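Local atomic coordinates of ZYG-9 (Caenorhabditis elegans, PDB entry 2OF3), a protein that plays a major part in organising microtubules and spindle poles during mitosis and meiosis in the one-cell embryo and is required for default nucleus positioning in oocytes. Residues V49-Q54 with D68-L73; L94-T99 with I105-L110; P135-K140 with T150-I155. One frame throughout, in Å; residues are numbered along the deposited sequence.

Contact 1 (V49-Q54 with D68-L73)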
ATOM      1  N   VAL A  49      20.541   7.696  19.441  1.00 31.10           N
ATOM      2  CA  VAL A  49      21.563   7.625  18.406  1.00 31.77           C
ATOM      3  C   VAL A  49      21.936   6.204  18.084  1.00 30.83           C
ATOM      4  O   VAL A  49      22.282   5.922  16.944  1.00 31.49           O
ATOM      5  CB  VAL A  49      22.837   8.487  18.740  1.00 32.87           C
ATOM      6  CG1 VAL A  49      22.439   9.837  19.264  1.00 34.38           C
ATOM      7  CG2 VAL A  49      23.707   7.769  19.752  1.00 37.92           C
ATOM      8  N   SER A  50      21.847   5.276  19.041  1.00 30.10           N
ATOM      9  CA  SER A  50      22.182   3.872  18.695  1.00 29.87           C
ATOM     10  C   SER A  50      21.189   3.251  17.767  1.00 29.24           C
ATOM     11  O   SER A  50      21.582   2.460  16.907  1.00 29.64           O
ATOM     12  CB  SER A  50      22.297   2.967  19.926  1.00 30.34           C
ATOM     13  OG  SER A  50      21.085   2.966  20.646  1.00 34.39           O
ATOM     14  N   LEU A  51      19.891   3.574  17.910  1.00 28.32           N
ATOM     15  CA  LEU A  51      18.928   3.196  16.839  1.00 27.09           C
ATOM     16  C   LEU A  51      19.203   3.944  15.540  1.00 26.02           C
ATOM     17  O   LEU A  51      19.214   3.345  14.463  1.00 25.39           O
ATOM     18  CB  LEU A  51      17.483   3.419  17.303  1.00 27.34           C
ATOM     19  CG  LEU A  51      16.373   2.983  16.334  1.00 27.53           C
ATOM     20  CD1 LEU A  51      16.490   1.543  15.897  1.00 24.39           C
ATOM     21  CD2 LEU A  51      14.994   3.231  17.009  1.00 27.92           C
ATOM     22  N   MET A  52      19.453   5.250  15.634  1.00 26.39           N
ATOM     23  CA  MET A  52      19.788   6.047  14.448  1.00 27.00           C
ATOM     24  C   MET A  52      20.971   5.501  13.665  1.00 29.18           C
ATOM     25  O   MET A  52      20.936   5.468  12.404  1.00 29.22           O
ATOM     26  CB  MET A  52      20.028   7.530  14.820  1.00 26.22           C
ATOM     27  CG  MET A  52      18.738   8.321  15.203  1.00 25.12           C
ATOM     28  SD  MET A  52      17.561   8.479  13.857  1.00 16.25           S
ATOM     29  CE  MET A  52      18.441   9.613  12.825  1.00 20.77           C
ATOM     30  N   SER A  53      22.048   5.106  14.370  1.00 29.77           N
ATOM     31  CA  SER A  53      23.225   4.516  13.682  1.00 31.76           C
ATOM     32  C   SER A  53      22.890   3.283  12.918  1.00 31.15           C
ATOM     33  O   SER A  53      23.476   3.054  11.875  1.00 32.43           O
ATOM     34  CB  SER A  53      24.359   4.176  14.660  1.00 32.05           C
ATOM     35  OG  SER A  53      24.561   5.285  15.514  1.00 35.10           O
ATOM     36  N   GLN A  54      21.948   2.472  13.416  1.00 32.05           N
ATOM     37  CA  GLN A  54      21.563   1.249  12.682  1.00 32.18           C
ATOM     38  C   GLN A  54      20.671   1.579  11.490  1.00 31.59           C
ATOM     39  O   GLN A  54      20.856   1.047  10.384  1.00 32.05           O
ATOM     40  CB  GLN A  54      20.844   0.244  13.609  1.00 32.22           C
ATOM     41  CG  GLN A  54      21.717  -0.337  14.753  1.00 32.98           C
ATOM     42  CD  GLN A  54      20.893  -1.010  15.862  1.00 33.72           C
ATOM     43  OE1 GLN A  54      19.714  -0.682  16.097  1.00 35.96           O
ATOM     44  NE2 GLN A  54      21.525  -1.927  16.574  1.00 36.84           N
ATOM     45  N   ASP A  68      14.668  -5.569  14.562  1.00 28.32           N
ATOM     46  CA  ASP A  68      14.449  -6.360  15.746  1.00 30.07           C
ATOM     47  C   ASP A  68      14.096  -5.490  16.973  1.00 29.53           C
ATOM     48  O   ASP A  68      13.140  -5.761  17.702  1.00 29.99           O
ATOM     49  CB  ASP A  68      15.718  -7.201  16.003  1.00 31.86           C
ATOM     50  CG  ASP A  68      15.621  -8.033  17.278  1.00 38.51           C
ATOM     51  OD1 ASP A  68      15.049  -9.170  17.217  1.00 46.22           O
ATOM     52  OD2 ASP A  68      16.096  -7.541  18.354  1.00 45.59           O
ATOM     53  N   SER A  69      14.858  -4.427  17.203  1.00 29.27           N
ATOM     54  CA  SER A  69      14.544  -3.505  18.266  1.00 29.69           C
ATOM     55  C   SER A  69      13.160  -2.899  18.063  1.00 28.52           C
ATOM     56  O   SER A  69      12.436  -2.674  19.041  1.00 29.35           O
ATOM     57  CB  SER A  69      15.543  -2.331  18.293  1.00 30.23           C
ATOM     58  OG  SER A  69      16.842  -2.751  18.619  1.00 34.90           O
ATOM     59  N   LEU A  70      12.828  -2.560  16.817  1.00 26.37           N
ATOM     60  CA  LEU A  70      11.571  -1.828  16.543  1.00 25.35           C
ATOM     61  C   LEU A  70      10.391  -2.780  16.719  1.00 25.22           C
ATOM     62  O   LEU A  70       9.355  -2.419  17.333  1.00 25.22           O
ATOM     63  CB  LEU A  70      11.602  -1.172  15.129  1.00 22.41           C
ATOM     64  CG  LEU A  70      12.473   0.074  14.892  1.00 22.79           C
ATOM     65  CD1 LEU A  70      12.563   0.441  13.449  1.00 21.31           C
ATOM     66  CD2 LEU A  70      11.922   1.279  15.670  1.00 24.73           C
ATOM     67  N   VAL A  71      10.530  -3.998  16.186  1.00 27.32           N
ATOM     68  CA  VAL A  71       9.454  -5.016  16.327  1.00 29.25           C
ATOM     69  C   VAL A  71       9.175  -5.334  17.812  1.00 29.62           C
ATOM     70  O   VAL A  71       8.017  -5.425  18.212  1.00 29.60           O
ATOM     71  CB  VAL A  71       9.679  -6.262  15.419  1.00 30.32           C
ATOM     72  CG1 VAL A  71       8.946  -7.481  15.918  1.00 30.67           C
ATOM     73  CG2 VAL A  71       9.272  -5.951  13.965  1.00 31.59           C
ATOM     74  N   ARG A  72      10.222  -5.386  18.635  1.00 30.56           N
ATOM     75  CA  ARG A  72      10.055  -5.631  20.076  1.00 31.71           C
ATOM     76  C   ARG A  72       9.323  -4.536  20.821  1.00 30.67           C
ATOM     77  O   ARG A  72       8.679  -4.829  21.858  1.00 30.85           O
ATOM     78  CB  ARG A  72      11.403  -5.904  20.787  1.00 31.87           C
ATOM     79  CG  ARG A  72      12.052  -7.211  20.342  1.00 35.82           C
ATOM     80  CD  ARG A  72      13.516  -7.397  20.858  1.00 37.16           C
ATOM     81  NE  ARG A  72      14.187  -8.476  20.111  1.00 49.72           N
ATOM     82  CZ  ARG A  72      13.912  -9.788  20.223  1.00 56.34           C
ATOM     83  NH1 ARG A  72      12.964 -10.222  21.070  1.00 59.01           N
ATOM     84  NH2 ARG A  72      14.584 -10.683  19.483  1.00 58.04           N
ATOM     85  N   LEU A  73       9.373  -3.285  20.322  1.00 28.78           N
ATOM     86  CA  LEU A  73       8.590  -2.193  20.938  1.00 26.85           C
ATOM     87  C   LEU A  73       7.105  -2.420  20.884  1.00 25.64           C
ATOM     88  O   LEU A  73       6.387  -1.928  21.711  1.00 25.55           O
ATOM     89  CB  LEU A  73       8.913  -0.834  20.287  1.00 26.76           C
ATOM     90  CG  LEU A  73      10.359  -0.386  20.408  1.00 26.25           C
ATOM     91  CD1 LEU A  73      10.465   0.986  19.720  1.00 25.73           C
ATOM     92  CD2 LEU A  73      10.756  -0.288  21.885  1.00 26.05           C
TER
HETATM   93  O   HOH W   1      18.368  -0.646  18.210  1.00 42.85           O
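Leu51 and Leu70 form a small helix-to-helix contact between helix 49-55 and helix 60-76, near the amino-terminal end of this all-helical TOG domain, where a single apolar touch is backed by one water bridge. Only about 123 Å² is buried in all, and the closest CA atoms, those of Leu51 and Ser69, are 8.1 Å apart. Methyl meets methyl, Leu51 CD2 lying 3.9 Å from Leu70 CD2, with the two side chains set roughly perpendicular. Leu51 has its CG anti to the backbone N (chi1 -176°), which turns the isobutyl branch toward helix 60-76.

Beside this apolar touch the contact turns polar. Gln54 OE1 and Ser69 OG stand 4.3 Å apart, too far for a direct bond, and a water closes the distance. It donates to Gln54 OE1 over 2.5 Å and lies 2.6 Å from Ser69 OG, so that a carboxamide oxygen and a hydroxyl are tied together through one molecule. Ser69 OG also makes a weak bond to Ala65 O, one turn earlier in its own helix. The Gln54 side chain itself packs on Gln62, Ala65 and Ala66 of that helix, which keeps its amide close to the water.

Around the pair, Leu51 also packs on Ala66 and Leu4, and Met52 turns to helix 33-44. Leu70 and Val71 face helix 101-120 through Leu110, which places helix 60-76 between helix 49-55 and the next long helix of the array.

Contact 2 (L94-T99 with I105-L110)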
ATOM      1  N   LEU A  94      12.099   3.023   1.932  1.00 22.65           N
ATOM      2  CA  LEU A  94      13.484   3.050   1.439  1.00 23.11           C
ATOM      3  C   LEU A  94      13.996   1.621   1.231  1.00 23.99           C
ATOM      4  O   LEU A  94      14.680   1.328   0.224  1.00 22.85           O
ATOM      5  CB  LEU A  94      14.380   3.804   2.424  1.00 23.16           C
ATOM      6  CG  LEU A  94      14.121   5.286   2.714  1.00 21.45           C
ATOM      7  CD1 LEU A  94      15.204   5.785   3.618  1.00 23.00           C
ATOM      8  CD2 LEU A  94      14.089   6.081   1.438  1.00 23.71           C
ATOM      9  N   ARG A  95      13.636   0.744   2.164  1.00 24.62           N
ATOM     10  CA  ARG A  95      13.878  -0.697   2.040  1.00 26.26           C
ATOM     11  C   ARG A  95      13.164  -1.361   0.907  1.00 27.08           C
ATOM     12  O   ARG A  95      13.631  -2.377   0.434  1.00 29.16           O
ATOM     13  CB  ARG A  95      13.554  -1.456   3.334  1.00 26.40           C
ATOM     14  CG  ARG A  95      14.249  -0.907   4.566  1.00 28.23           C
ATOM     15  CD  ARG A  95      15.776  -0.931   4.392  1.00 35.11           C
ATOM     16  NE  ARG A  95      16.243   0.364   4.831  1.00 41.50           N
ATOM     17  CZ  ARG A  95      16.955   1.219   4.123  1.00 39.00           C
ATOM     18  NH1 ARG A  95      17.403   0.931   2.943  1.00 36.88           N
ATOM     19  NH2 ARG A  95      17.258   2.363   4.666  1.00 45.17           N
ATOM     20  N   PHE A  96      12.064  -0.813   0.418  1.00 27.22           N
ATOM     21  CA  PHE A  96      11.405  -1.363  -0.774  1.00 27.07           C
ATOM     22  C   PHE A  96      12.202  -1.233  -2.072  1.00 29.26           C
ATOM     23  O   PHE A  96      11.874  -1.892  -3.057  1.00 30.04           O
ATOM     24  CB  PHE A  96       9.972  -0.783  -0.965  1.00 24.43           C
ATOM     25  CG  PHE A  96       9.021  -1.114   0.160  1.00 23.58           C
ATOM     26  CD1 PHE A  96       9.294  -2.163   1.048  1.00 21.66           C
ATOM     27  CD2 PHE A  96       7.856  -0.374   0.352  1.00 20.96           C
ATOM     28  CE1 PHE A  96       8.421  -2.475   2.129  1.00 21.50           C
ATOM     29  CE2 PHE A  96       6.960  -0.665   1.412  1.00 19.53           C
ATOM     30  CZ  PHE A  96       7.254  -1.734   2.314  1.00 20.76           C
ATOM     31  N   PHE A  97      13.241  -0.407  -2.091  1.00 30.27           N
ATOM     32  CA  PHE A  97      14.018  -0.184  -3.310  1.00 32.25           C
ATOM     33  C   PHE A  97      15.286  -1.080  -3.407  1.00 35.51           C
ATOM     34  O   PHE A  97      15.863  -1.263  -4.478  1.00 36.95           O
ATOM     35  CB  PHE A  97      14.334   1.310  -3.439  1.00 29.34           C
ATOM     36  CG  PHE A  97      13.142   2.103  -3.896  1.00 28.50           C
ATOM     37  CD1 PHE A  97      12.924   2.330  -5.248  1.00 25.95           C
ATOM     38  CD2 PHE A  97      12.196   2.552  -2.983  1.00 25.61           C
ATOM     39  CE1 PHE A  97      11.814   3.009  -5.702  1.00 26.16           C
ATOM     40  CE2 PHE A  97      11.066   3.276  -3.423  1.00 23.07           C
ATOM     41  CZ  PHE A  97      10.876   3.503  -4.793  1.00 25.51           C
ATOM     42  N   GLU A  98      15.684  -1.651  -2.286  1.00 38.35           N
ATOM     43  CA  GLU A  98      16.748  -2.618  -2.236  1.00 41.89           C
ATOM     44  C   GLU A  98      16.263  -4.038  -2.531  1.00 44.08           C
ATOM     45  O   GLU A  98      15.098  -4.376  -2.329  1.00 44.91           O
ATOM     46  CB  GLU A  98      17.329  -2.525  -0.854  1.00 41.92           C
ATOM     47  CG  GLU A  98      17.951  -1.172  -0.712  1.00 43.82           C
ATOM     48  CD  GLU A  98      18.045  -0.695   0.702  1.00 46.24           C
ATOM     49  OE1 GLU A  98      17.744  -1.485   1.639  1.00 45.99           O
ATOM     50  OE2 GLU A  98      18.413   0.499   0.857  1.00 45.82           O
ATOM     51  N   THR A  99      17.154  -4.881  -3.030  1.00 46.84           N
ATOM     52  CA  THR A  99      16.834  -6.302  -3.231  1.00 48.42           C
ATOM     53  C   THR A  99      17.630  -7.044  -2.163  1.00 48.79           C
ATOM     54  O   THR A  99      18.872  -7.060  -2.176  1.00 49.89           O
ATOM     55  CB  THR A  99      17.284  -6.798  -4.612  1.00 49.04           C
ATOM     56  OG1 THR A  99      18.721  -6.724  -4.661  1.00 51.55           O
ATOM     57  CG2 THR A  99      16.697  -5.924  -5.756  1.00 49.68           C
ATOM     58  N   ILE A 105      11.426  -9.496   4.419  1.00 27.73           N
ATOM     59  CA  ILE A 105      10.565 -10.197   5.370  1.00 27.62           C
ATOM     60  C   ILE A 105      10.384  -9.428   6.678  1.00 26.07           C
ATOM     61  O   ILE A 105       9.251  -9.322   7.186  1.00 25.91           O
ATOM     62  CB  ILE A 105      11.115 -11.639   5.706  1.00 27.82           C
ATOM     63  CG1 ILE A 105      10.911 -12.569   4.522  1.00 29.50           C
ATOM     64  CG2 ILE A 105      10.352 -12.218   6.866  1.00 29.00           C
ATOM     65  CD1 ILE A 105      12.044 -13.716   4.390  1.00 30.86           C
ATOM     66  N   LYS A 106      11.477  -8.927   7.251  1.00 25.98           N
ATOM     67  CA  LYS A 106      11.388  -8.235   8.541  1.00 26.70           C
ATOM     68  C   LYS A 106      10.806  -6.829   8.412  1.00 25.18           C
ATOM     69  O   LYS A 106      10.214  -6.323   9.360  1.00 24.46           O
ATOM     70  CB  LYS A 106      12.767  -8.059   9.202  1.00 28.36           C
ATOM     71  CG  LYS A 106      13.470  -9.366   9.662  1.00 35.01           C
ATOM     72  CD  LYS A 106      12.640 -10.072  10.721  1.00 43.73           C
ATOM     73  CE  LYS A 106      13.066 -11.541  10.864  1.00 48.71           C
ATOM     74  NZ  LYS A 106      12.697 -11.939  12.243  1.00 51.90           N
ATOM     75  N   VAL A 107      11.069  -6.166   7.290  1.00 23.98           N
ATOM     76  CA  VAL A 107      10.427  -4.861   7.022  1.00 22.76           C
ATOM     77  C   VAL A 107       8.925  -5.047   6.990  1.00 22.68           C
ATOM     78  O   VAL A 107       8.202  -4.307   7.628  1.00 22.14           O
ATOM     79  CB  VAL A 107      10.914  -4.229   5.712  1.00 23.04           C
ATOM     80  CG1 VAL A 107      10.013  -3.052   5.328  1.00 20.68           C
ATOM     81  CG2 VAL A 107      12.406  -3.800   5.827  1.00 21.22           C
ATOM     82  N   LEU A 108       8.441  -6.088   6.301  1.00 22.41           N
ATOM     83  CA  LEU A 108       6.995  -6.269   6.180  1.00 22.50           C
ATOM     84  C   LEU A 108       6.360  -6.629   7.491  1.00 22.66           C
ATOM     85  O   LEU A 108       5.223  -6.264   7.751  1.00 22.11           O
ATOM     86  CB  LEU A 108       6.651  -7.290   5.084  1.00 22.22           C
ATOM     87  CG  LEU A 108       7.125  -6.793   3.708  1.00 23.15           C
ATOM     88  CD1 LEU A 108       6.911  -7.970   2.789  1.00 26.51           C
ATOM     89  CD2 LEU A 108       6.275  -5.597   3.216  1.00 22.34           C
ATOM     90  N   GLU A 109       7.108  -7.327   8.348  1.00 23.19           N
ATOM     91  CA  GLU A 109       6.633  -7.642   9.691  1.00 23.48           C
ATOM     92  C   GLU A 109       6.489  -6.383  10.491  1.00 21.62           C
ATOM     93  O   GLU A 109       5.486  -6.218  11.200  1.00 21.20           O
ATOM     94  CB  GLU A 109       7.632  -8.572  10.350  1.00 24.24           C
ATOM     95  CG  GLU A 109       7.416  -8.860  11.765  1.00 32.59           C
ATOM     96  CD  GLU A 109       8.551  -9.747  12.320  1.00 39.58           C
ATOM     97  OE1 GLU A 109       9.325 -10.346  11.528  1.00 44.86           O
ATOM     98  OE2 GLU A 109       8.644  -9.850  13.552  1.00 41.74           O
ATOM     99  N   LEU A 110       7.463  -5.477  10.382  1.00 21.46           N
ATOM    100  CA  LEU A 110       7.300  -4.149  11.025  1.00 21.18           C
ATOM    101  C   LEU A 110       6.100  -3.370  10.469  1.00 20.64           C
ATOM    102  O   LEU A 110       5.336  -2.794  11.251  1.00 21.37           O
ATOM    103  CB  LEU A 110       8.577  -3.282  10.975  1.00 20.97           C
ATOM    104  CG  LEU A 110       8.489  -1.936  11.706  1.00 21.93           C
ATOM    105  CD1 LEU A 110       8.120  -2.118  13.215  1.00 22.63           C
ATOM    106  CD2 LEU A 110       9.798  -1.173  11.571  1.00 21.16           C
TER
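Val107 is the residue most covered here, and its two methyls divide the work between Phe96 and Arg95. With CG1 anti to the backbone N (chi1 168°) and CG2 anti to the carbonyl carbon, the isopropyl group opens like a fork from helix 101-120 toward the end of helix 85-95 and the turn that follows it. CG1 meets Phe96 CE1 at 3.6 Å, while CG2 lies 3.6 Å from Arg95 CB and nearly as close to Arg95 CG.

Phe96 contributes the next largest share. The ring's CE1 corner does most of the touching, for besides Val107 it has Leu108 CD2 at 3.9 Å, and CZ follows at 4.1 Å from the same methyl. Both aliphatic groups approach obliquely, so one corner of the ring rests against both a valine and a leucine that are neighbours in sequence. Elsewhere the ring packs on Phe133, Tyr136 and Leu137 of helix 127-139, and the contact thus belongs to the side-by-side packing of successive helices in the HEAT-like array of a TOG domain.

Arg95 brings only the start of its side chain to the contact. It lies nearly at right angles to Val107, and bends at chi2 and chi3 then lead the guanidinium away from helix 101-120. Leu94 CB sits 3.8 Å above the guanidinium plane, toward its margin.

All four touching residues are buried, and what joins the segments is dispersion between carbon atoms. Arginine therefore serves here as a hydrocarbon: its CB and CG pack on the valine, while the charged end is led away and probably lies near Glu98, a pairing the model leaves doubtful.

Contact 3 (P135-K140 with T150-I155)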
ATOM      1  N   PRO A 135       1.586   3.841  -2.062  1.00 21.80           N
ATOM      2  CA  PRO A 135       2.108   3.674  -3.407  1.00 21.86           C
ATOM      3  C   PRO A 135       3.393   2.868  -3.465  1.00 22.62           C
ATOM      4  O   PRO A 135       3.627   2.109  -4.470  1.00 22.42           O
ATOM      5  CB  PRO A 135       2.275   5.135  -3.915  1.00 21.99           C
ATOM      6  CG  PRO A 135       1.211   5.864  -3.198  1.00 20.92           C
ATOM      7  CD  PRO A 135       1.321   5.260  -1.792  1.00 19.86           C
ATOM      8  N   TYR A 136       4.216   2.959  -2.420  1.00 21.45           N
ATOM      9  CA  TYR A 136       5.466   2.166  -2.436  1.00 20.72           C
ATOM     10  C   TYR A 136       5.227   0.743  -2.000  1.00 21.05           C
ATOM     11  O   TYR A 136       5.881  -0.162  -2.514  1.00 21.52           O
ATOM     12  CB  TYR A 136       6.526   2.789  -1.546  1.00 21.90           C
ATOM     13  CG  TYR A 136       6.821   4.177  -2.018  1.00 21.84           C
ATOM     14  CD1 TYR A 136       7.575   4.378  -3.173  1.00 22.05           C
ATOM     15  CD2 TYR A 136       6.284   5.288  -1.339  1.00 22.85           C
ATOM     16  CE1 TYR A 136       7.817   5.690  -3.670  1.00 22.57           C
ATOM     17  CE2 TYR A 136       6.501   6.628  -1.818  1.00 19.96           C
ATOM     18  CZ  TYR A 136       7.272   6.784  -2.971  1.00 23.80           C
ATOM     19  OH  TYR A 136       7.489   8.043  -3.426  1.00 24.66           O
ATOM     20  N   LEU A 137       4.311   0.532  -1.050  1.00 21.20           N
ATOM     21  CA  LEU A 137       3.966  -0.838  -0.628  1.00 21.43           C
ATOM     22  C   LEU A 137       3.422  -1.607  -1.815  1.00 22.67           C
ATOM     23  O   LEU A 137       3.694  -2.827  -1.943  1.00 22.88           O
ATOM     24  CB  LEU A 137       2.941  -0.852   0.503  1.00 20.61           C
ATOM     25  CG  LEU A 137       2.413  -2.227   0.937  1.00 19.83           C
ATOM     26  CD1 LEU A 137       3.459  -2.984   1.799  1.00 19.82           C
ATOM     27  CD2 LEU A 137       1.151  -1.989   1.693  1.00 18.27           C
ATOM     28  N   LEU A 138       2.663  -0.923  -2.676  1.00 22.35           N
ATOM     29  CA  LEU A 138       2.101  -1.568  -3.869  1.00 22.18           C
ATOM     30  C   LEU A 138       3.140  -2.037  -4.884  1.00 21.98           C
ATOM     31  O   LEU A 138       2.879  -2.989  -5.651  1.00 21.98           O
ATOM     32  CB  LEU A 138       0.999  -0.698  -4.517  1.00 22.68           C
ATOM     33  CG  LEU A 138      -0.230  -0.486  -3.656  1.00 20.99           C
ATOM     34  CD1 LEU A 138      -1.172   0.437  -4.389  1.00 21.35           C
ATOM     35  CD2 LEU A 138      -0.918  -1.787  -3.291  1.00 22.47           C
ATOM     36  N   LEU A 139       4.329  -1.448  -4.879  1.00 22.33           N
ATOM     37  CA  LEU A 139       5.415  -1.982  -5.675  1.00 23.04           C
ATOM     38  C   LEU A 139       5.742  -3.455  -5.323  1.00 24.63           C
ATOM     39  O   LEU A 139       6.095  -4.258  -6.203  1.00 24.19           O
ATOM     40  CB  LEU A 139       6.694  -1.138  -5.530  1.00 23.13           C
ATOM     41  CG  LEU A 139       6.628   0.324  -6.011  1.00 24.43           C
ATOM     42  CD1 LEU A 139       7.957   1.096  -5.648  1.00 26.33           C
ATOM     43  CD2 LEU A 139       6.298   0.404  -7.525  1.00 24.59           C
ATOM     44  N   LYS A 140       5.605  -3.805  -4.046  1.00 25.26           N
ATOM     45  CA  LYS A 140       6.056  -5.064  -3.529  1.00 25.14           C
ATOM     46  C   LYS A 140       5.018  -6.122  -3.790  1.00 25.74           C
ATOM     47  O   LYS A 140       5.297  -7.338  -3.603  1.00 25.09           O
ATOM     48  CB  LYS A 140       6.281  -4.921  -2.015  1.00 25.62           C
ATOM     49  CG  LYS A 140       7.433  -3.960  -1.675  1.00 26.14           C
ATOM     50  CD  LYS A 140       8.790  -4.470  -2.097  1.00 26.76           C
ATOM     51  CE  LYS A 140       9.214  -3.767  -3.376  1.00 34.15           C
ATOM     52  NZ  LYS A 140      10.455  -4.411  -3.915  1.00 35.76           N
ATOM     53  N   THR A 150       1.816 -12.558  -0.512  1.00 27.44           N
ATOM     54  CA  THR A 150       0.827 -12.772   0.515  1.00 27.43           C
ATOM     55  C   THR A 150       0.969 -11.832   1.715  1.00 26.75           C
ATOM     56  O   THR A 150      -0.016 -11.349   2.280  1.00 26.00           O
ATOM     57  CB  THR A 150       0.889 -14.253   0.976  1.00 29.04           C
ATOM     58  OG1 THR A 150       0.476 -15.044  -0.141  1.00 31.63           O
ATOM     59  CG2 THR A 150      -0.046 -14.512   2.163  1.00 28.00           C
ATOM     60  N   SER A 151       2.202 -11.606   2.123  1.00 26.31           N
ATOM     61  CA  SER A 151       2.513 -10.775   3.290  1.00 26.94           C
ATOM     62  C   SER A 151       2.146  -9.335   2.983  1.00 24.60           C
ATOM     63  O   SER A 151       1.645  -8.614   3.856  1.00 24.72           O
ATOM     64  CB  SER A 151       4.019 -10.849   3.609  1.00 27.35           C
ATOM     65  OG  SER A 151       4.316 -12.086   4.260  1.00 31.86           O
ATOM     66  N   VAL A 152       2.404  -8.942   1.737  1.00 24.55           N
ATOM     67  CA  VAL A 152       2.069  -7.596   1.248  1.00 23.31           C
ATOM     68  C   VAL A 152       0.553  -7.442   1.230  1.00 23.52           C
ATOM     69  O   VAL A 152       0.059  -6.429   1.728  1.00 23.56           O
ATOM     70  CB  VAL A 152       2.670  -7.337  -0.107  1.00 23.89           C
ATOM     71  CG1 VAL A 152       2.103  -6.026  -0.705  1.00 20.70           C
ATOM     72  CG2 VAL A 152       4.252  -7.342   0.007  1.00 22.02           C
ATOM     73  N   ARG A 153      -0.192  -8.446   0.765  1.00 22.08           N
ATOM     74  CA  ARG A 153      -1.634  -8.307   0.710  1.00 23.55           C
ATOM     75  C   ARG A 153      -2.232  -8.259   2.062  1.00 23.79           C
ATOM     76  O   ARG A 153      -3.233  -7.557   2.249  1.00 25.10           O
ATOM     77  CB  ARG A 153      -2.326  -9.410  -0.103  1.00 24.75           C
ATOM     78  CG  ARG A 153      -3.848  -9.523   0.133  1.00 28.74           C
ATOM     79  CD  ARG A 153      -4.711  -8.235  -0.308  1.00 30.52           C
ATOM     80  NE  ARG A 153      -5.261  -8.619  -1.577  1.00 40.84           N
ATOM     81  CZ  ARG A 153      -6.465  -9.129  -1.880  1.00 34.53           C
ATOM     82  NH1 ARG A 153      -7.554  -9.193  -1.088  1.00 29.93           N
ATOM     83  NH2 ARG A 153      -6.566  -9.485  -3.121  1.00 33.19           N
ATOM     84  N   ASP A 154      -1.665  -8.980   3.027  1.00 24.20           N
ATOM     85  CA  ASP A 154      -2.167  -8.904   4.424  1.00 24.39           C
ATOM     86  C   ASP A 154      -2.026  -7.495   4.985  1.00 23.61           C
ATOM     87  O   ASP A 154      -2.919  -7.034   5.719  1.00 23.58           O
ATOM     88  CB  ASP A 154      -1.434  -9.864   5.370  1.00 25.91           C
ATOM     89  CG  ASP A 154      -1.674 -11.343   5.032  1.00 31.23           C
ATOM     90  OD1 ASP A 154      -2.778 -11.678   4.490  1.00 35.66           O
ATOM     91  OD2 ASP A 154      -0.749 -12.159   5.296  1.00 35.15           O
ATOM     92  N   ILE A 155      -0.934  -6.807   4.655  1.00 21.10           N
ATOM     93  CA  ILE A 155      -0.802  -5.367   5.075  1.00 21.48           C
ATOM     94  C   ILE A 155      -1.813  -4.486   4.323  1.00 21.23           C
ATOM     95  O   ILE A 155      -2.450  -3.654   4.900  1.00 21.86           O
ATOM     96  CB  ILE A 155       0.658  -4.807   4.887  1.00 21.37           C
ATOM     97  CG1 ILE A 155       1.645  -5.525   5.793  1.00 19.75           C
ATOM     98  CG2 ILE A 155       0.742  -3.257   5.093  1.00 20.15           C
ATOM     99  CD1 ILE A 155       3.019  -5.606   5.129  1.00 21.35           C
TER
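The flat groups that Leu137 and Lys140 offer to Val152 are backbone carbonyls; no ring crosses between these segments. Val152 CG1 lies 3.8 Å from Leu137 O, and CG2 lies the same distance from Lys140 O, so each methyl sits by a carbonyl oxygen near the end of helix 127-139. The nearby Tyr136 ring turns elsewhere, meeting Phe28 with the planes at about 35°.

The Leu137 and Val152 side chains run alongside one another, pointing opposite ways, with Leu137 CG 4.2 Å from Val152 CG1. Leu137, with CG anti to the backbone N (chi1 175°), sends CD2 on to Ile155 CG2 at 3.7 Å, one turn along helix 146-163. Lys140 adds its CB, 3.8 Å from Val152 CG2, before its bent chain leads the amine off to Glu143 and the backbone O of Phe96.

Putting an alanine at Val152 would take away both methyls and would probably open a gap beside Leu137 and Lys140 CB.

The branched side chains of Leu137, Val152 and Ile155, with the Lys140 CB methylene added, thus join successive helices as in the HEAT-like array of a TOG domain. The contact is apolar, and the lysine's charge is probably offset by Glu143, outside the two segments.

Overall arrangement
The three contacts follow one another along the chain, and along the row of helices as well. Contact 1 and contact 2 have centres about 15 Å apart and touch through helix 60-76 against helix 101-120, where Leu70 CD1 lies 3.7 Å from Leu110 CD2. Contacts 2 and 3 are closer still, with centres about 10 Å apart. Phe96 CE2 lies 3.6 Å from Leu137 CA, and Ile155 CD1 comes within 3.5 Å of Leu108 O. Contacts 1 and 3 do not meet: their centres are about 23 Å apart and their nearest atoms about 11 Å. Contact 2 therefore links the outer, partly buried pair to the one near the chain's centre, as layer follows layer in this TOG domain.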